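Local structure of putative nucleoside-diphosphate-sugar epimerase (Staphylococcus aureus subsp. aureus, 3E48) at residues 27-35 with 42-51. The protein is a putative nucleoside-diphosphate-sugar epimerase with an NAD(P)H-binding Rossmann-type domain, its precise function not established. Sequence-based numbering, arbitrary orientation.
Sequences HFHIGVRNV and WRGKVSVRQL
Phe28 O is gripped by two donors: Ser47 N, 3.0 Å from it and lying in the carbonyl plane, and a water that also hydrogen-bonds to Ser47 OG. Val46 CA adds a CA-H...O contact to the same oxygen. From here Ile30 N donates to Ser47 O at 2.8 Å, Arg49 N to Ile30 O, and Val32 N to Arg49 O, the alternation expected of parallel strands. Leu51 N to Val32 O, 2.7 Å, continues the pattern, but the donor stands above the carbonyl plane, 51° out of it. The axes of 28-32 and 47-50 are inclined by 26°. Strand 28-32 pairs with 3-6 on its other flank, and 47-50 has no further strand in the chain's sheet, so it forms the border of the mostly parallel sheet of the Rossmann-type NAD(P)H-binding domain. On the face of Ile30 and Val48 these two side chains run side by side. Ile30 CD1 packs 3.7 Å from Val48 CG2 and meets the edge of the Trp42 ring at CE3, near the ring plane; Trp42 NE1 is held by Asn18 of helix 11-22. Val48 CG1, anti to the backbone N (chi1 -176°), is thereby directed at Val35 CG1, 3.5 Å away, and also touches Val32 CG2. Beside it a water links Val35 N to Gln50 OE1, the latter bond weak, while Val35 CG2 packs against Gln50 CB. The face of His29 and Arg49 is more polar. Ser47 CB sits obliquely against the His29 ring, 3.5 Å from CD2, while His29 ND1 is bonded to Ile3 O. Extended from CG to NE, Arg49 sends NH1 to the carbonyls of Ala62 and Lys64, tying the border strand to the end of helix 56-63 and the residues after it.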
loop_
_atom_site.group_PDB
_atom_site.type_symbol
_atom_site.label_atom_id
_atom_site.label_comp_id
_atom_site.label_asym_id
_atom_site.label_seq_id
_atom_site.Cartn_x
_atom_site.Cartn_y
_atom_site.Cartn_z
ATOM N N HIS B 27 22.780 -13.078 21.118
ATOM C CA HIS B 27 22.169 -13.813 20.010
ATOM C C HIS B 27 21.849 -12.858 18.861
ATOM O O HIS B 27 20.911 -13.089 18.094
ATOM C CB HIS B 27 20.878 -14.491 20.475
ATOM C CG HIS B 27 21.004 -15.203 21.786
ATOM N ND1 HIS B 27 21.894 -16.232 21.993
ATOM C CD2 HIS B 27 20.338 -15.039 22.954
ATOM C CE1 HIS B 27 21.772 -16.676 23.232
ATOM N NE2 HIS B 27 20.835 -15.969 23.837
ATOM N N PHE B 28 22.642 -11.799 18.740
ATOM C CA PHE B 28 22.435 -10.795 17.704
ATOM C C PHE B 28 23.225 -11.102 16.437
ATOM O O PHE B 28 24.453 -11.232 16.464
ATOM C CB PHE B 28 22.824 -9.417 18.243
ATOM C CG PHE B 28 22.146 -8.276 17.545
ATOM C CD1 PHE B 28 22.726 -7.676 16.432
ATOM C CD2 PHE B 28 20.926 -7.798 18.006
ATOM C CE1 PHE B 28 22.100 -6.610 15.787
ATOM C CE2 PHE B 28 20.286 -6.736 17.370
ATOM C CZ PHE B 28 20.878 -6.140 16.257
ATOM N N HIS B 29 22.505 -11.209 15.327
ATOM C CA HIS B 29 23.112 -11.505 14.039
ATOM C C HIS B 29 22.793 -10.378 13.077
ATOM O O HIS B 29 21.801 -9.672 13.246
ATOM C CB HIS B 29 22.533 -12.791 13.451
ATOM C CG HIS B 29 22.640 -13.982 14.352
ATOM N ND1 HIS B 29 21.956 -14.077 15.546
ATOM C CD2 HIS B 29 23.330 -15.139 14.221
ATOM C CE1 HIS B 29 22.222 -15.242 16.111
ATOM N NE2 HIS B 29 23.053 -15.904 15.327
ATOM N N ILE B 30 23.637 -10.209 12.065
ATOM C CA ILE B 30 23.389 -9.185 11.063
ATOM C C ILE B 30 23.496 -9.809 9.679
ATOM O O ILE B 30 24.264 -10.749 9.465
ATOM C CB ILE B 30 24.382 -7.997 11.163
ATOM C CG1 ILE B 30 25.809 -8.471 10.876
ATOM C CG2 ILE B 30 24.274 -7.349 12.537
ATOM C CD1 ILE B 30 26.829 -7.349 10.875
ATOM N N GLY B 31 22.703 -9.284 8.750
ATOM C CA GLY B 31 22.708 -9.775 7.384
ATOM C C GLY B 31 23.079 -8.625 6.471
ATOM O O GLY B 31 22.317 -7.670 6.336
ATOM N N VAL B 32 24.249 -8.717 5.846
ATOM C CA VAL B 32 24.740 -7.662 4.967
ATOM C C VAL B 32 25.144 -8.163 3.585
ATOM O O VAL B 32 25.493 -9.331 3.408
ATOM C CB VAL B 32 25.958 -6.971 5.592
ATOM C CG1 VAL B 32 25.550 -6.250 6.865
ATOM C CG2 VAL B 32 27.039 -8.003 5.890
ATOM N N ARG B 33 25.115 -7.264 2.605
ATOM C CA ARG B 33 25.484 -7.624 1.241
ATOM C C ARG B 33 26.999 -7.742 1.100
ATOM O O ARG B 33 27.497 -8.617 0.395
ATOM C CB ARG B 33 24.938 -6.582 0.257
ATOM C CG ARG B 33 25.358 -5.163 0.564
ATOM C CD ARG B 33 24.656 -4.148 -0.337
ATOM N NE ARG B 33 24.960 -4.342 -1.752
ATOM C CZ ARG B 33 24.265 -5.123 -2.572
ATOM N NH1 ARG B 33 24.624 -5.237 -3.846
ATOM N NH2 ARG B 33 23.200 -5.778 -2.128
ATOM N N ASN B 34 27.726 -6.856 1.777
ATOM C CA ASN B 34 29.185 -6.862 1.734
ATOM C C ASN B 34 29.767 -6.960 3.141
ATOM O O ASN B 34 29.836 -5.969 3.867
ATOM C CB ASN B 34 29.703 -5.593 1.050
ATOM C CG ASN B 34 29.394 -5.560 -0.437
ATOM O OD1 ASN B 34 28.232 -5.500 -0.844
ATOM N ND2 ASN B 34 30.438 -5.605 -1.256
ATOM N N VAL B 35 30.190 -8.161 3.516
ATOM C CA VAL B 35 30.754 -8.400 4.837
ATOM C C VAL B 35 32.028 -7.591 5.080
ATOM O O VAL B 35 32.401 -7.335 6.225
ATOM C CB VAL B 35 31.074 -9.899 5.033
ATOM C CG1 VAL B 35 31.559 -10.149 6.452
ATOM C CG2 VAL B 35 29.840 -10.736 4.734
ATOM N N TRP B 42 32.868 -4.679 15.594
ATOM C CA TRP B 42 31.706 -5.558 15.654
ATOM C C TRP B 42 32.102 -7.028 15.728
ATOM O O TRP B 42 31.288 -7.874 16.096
ATOM C CB TRP B 42 30.811 -5.339 14.435
ATOM C CG TRP B 42 30.097 -4.019 14.420
ATOM C CD1 TRP B 42 30.299 -2.961 15.259
ATOM C CD2 TRP B 42 29.081 -3.611 13.497
ATOM N NE1 TRP B 42 29.471 -1.916 14.915
ATOM C CE2 TRP B 42 28.714 -2.290 13.836
ATOM C CE3 TRP B 42 28.449 -4.234 12.416
ATOM C CZ2 TRP B 42 27.739 -1.581 13.128
ATOM C CZ3 TRP B 42 27.479 -3.528 11.714
ATOM C CH2 TRP B 42 27.136 -2.215 12.073
ATOM N N ARG B 43 33.349 -7.329 15.376
ATOM C CA ARG B 43 33.827 -8.705 15.407
ATOM C C ARG B 43 33.773 -9.273 16.823
ATOM O O ARG B 43 34.289 -8.675 17.767
ATOM C CB ARG B 43 35.254 -8.779 14.853
ATOM C CG ARG B 43 35.371 -8.276 13.422
ATOM C CD ARG B 43 34.458 -9.065 12.487
ATOM N NE ARG B 43 34.264 -8.404 11.196
ATOM C CZ ARG B 43 35.227 -8.181 10.308
ATOM N NH1 ARG B 43 36.472 -8.566 10.561
ATOM N NH2 ARG B 43 34.946 -7.570 9.162
ATOM N N GLY B 44 33.125 -10.427 16.958
ATOM C CA GLY B 44 32.998 -11.065 18.254
ATOM C C GLY B 44 31.810 -10.559 19.056
ATOM O O GLY B 44 31.525 -11.075 20.135
ATOM N N LYS B 45 31.107 -9.560 18.530
ATOM C CA LYS B 45 29.955 -8.995 19.232
ATOM C C LYS B 45 28.629 -9.349 18.561
ATOM O O LYS B 45 27.591 -9.417 19.216
ATOM C CB LYS B 45 30.125 -7.478 19.347
ATOM C CG LYS B 45 31.340 -7.099 20.189
ATOM C CD LYS B 45 31.573 -5.608 20.230
ATOM C CE LYS B 45 32.839 -5.290 21.015
ATOM N NZ LYS B 45 34.018 -5.994 20.431
ATOM N N VAL B 46 28.679 -9.581 17.254
ATOM C CA VAL B 46 27.504 -9.964 16.483
ATOM C C VAL B 46 27.964 -10.971 15.442
ATOM O O VAL B 46 29.119 -10.940 15.017
ATOM C CB VAL B 46 26.856 -8.750 15.765
ATOM C CG1 VAL B 46 26.330 -7.758 16.789
ATOM C CG2 VAL B 46 27.873 -8.081 14.845
ATOM N N SER B 47 27.075 -11.875 15.051
ATOM C CA SER B 47 27.413 -12.874 14.046
ATOM C C SER B 47 27.021 -12.288 12.700
ATOM O O SER B 47 25.936 -11.738 12.547
ATOM C CB SER B 47 26.659 -14.178 14.303
ATOM O OG SER B 47 27.050 -14.739 15.549
ATOM N N VAL B 48 27.918 -12.416 11.733
ATOM C CA VAL B 48 27.724 -11.861 10.403
ATOM C C VAL B 48 27.408 -12.876 9.316
ATOM O O VAL B 48 28.125 -13.863 9.149
ATOM C CB VAL B 48 28.989 -11.097 9.969
ATOM C CG1 VAL B 48 28.771 -10.428 8.622
ATOM C CG2 VAL B 48 29.368 -10.082 11.040
ATOM N N ARG B 49 26.337 -12.620 8.571
ATOM C CA ARG B 49 25.944 -13.477 7.461
ATOM C C ARG B 49 25.787 -12.589 6.232
ATOM O O ARG B 49 25.415 -11.422 6.350
ATOM C CB ARG B 49 24.624 -14.189 7.770
ATOM C CG ARG B 49 24.744 -15.221 8.883
ATOM C CD ARG B 49 23.432 -15.935 9.142
ATOM N NE ARG B 49 23.605 -17.026 10.099
ATOM C CZ ARG B 49 22.617 -17.781 10.563
ATOM N NH1 ARG B 49 21.371 -17.566 10.161
ATOM N NH2 ARG B 49 22.877 -18.753 11.427
ATOM N N GLN B 50 26.095 -13.138 5.061
ATOM C CA GLN B 50 25.978 -12.384 3.818
ATOM C C GLN B 50 24.568 -12.593 3.287
ATOM O O GLN B 50 24.043 -13.707 3.321
ATOM C CB GLN B 50 27.014 -12.868 2.794
ATOM C CG GLN B 50 27.193 -11.912 1.613
ATOM C CD GLN B 50 28.445 -12.203 0.800
ATOM O OE1 GLN B 50 29.539 -12.341 1.352
ATOM N NE2 GLN B 50 28.295 -12.276 -0.518
ATOM N N LEU B 51 23.963 -11.519 2.790
ATOM C CA LEU B 51 22.601 -11.573 2.283
ATOM C C LEU B 51 22.379 -10.627 1.103
ATOM O O LEU B 51 22.973 -9.550 1.033
ATOM C CB LEU B 51 21.637 -11.215 3.419
ATOM C CG LEU B 51 20.180 -10.891 3.093
ATOM C CD1 LEU B 51 19.487 -12.119 2.534
ATOM C CD2 LEU B 51 19.480 -10.411 4.359
HETATM O O HOH W 1 25.181 -10.778 20.273
HETATM O O HOH W 2 25.820 -13.292 18.041
HETATM O O HOH W 3 30.484 -9.877 1.120
#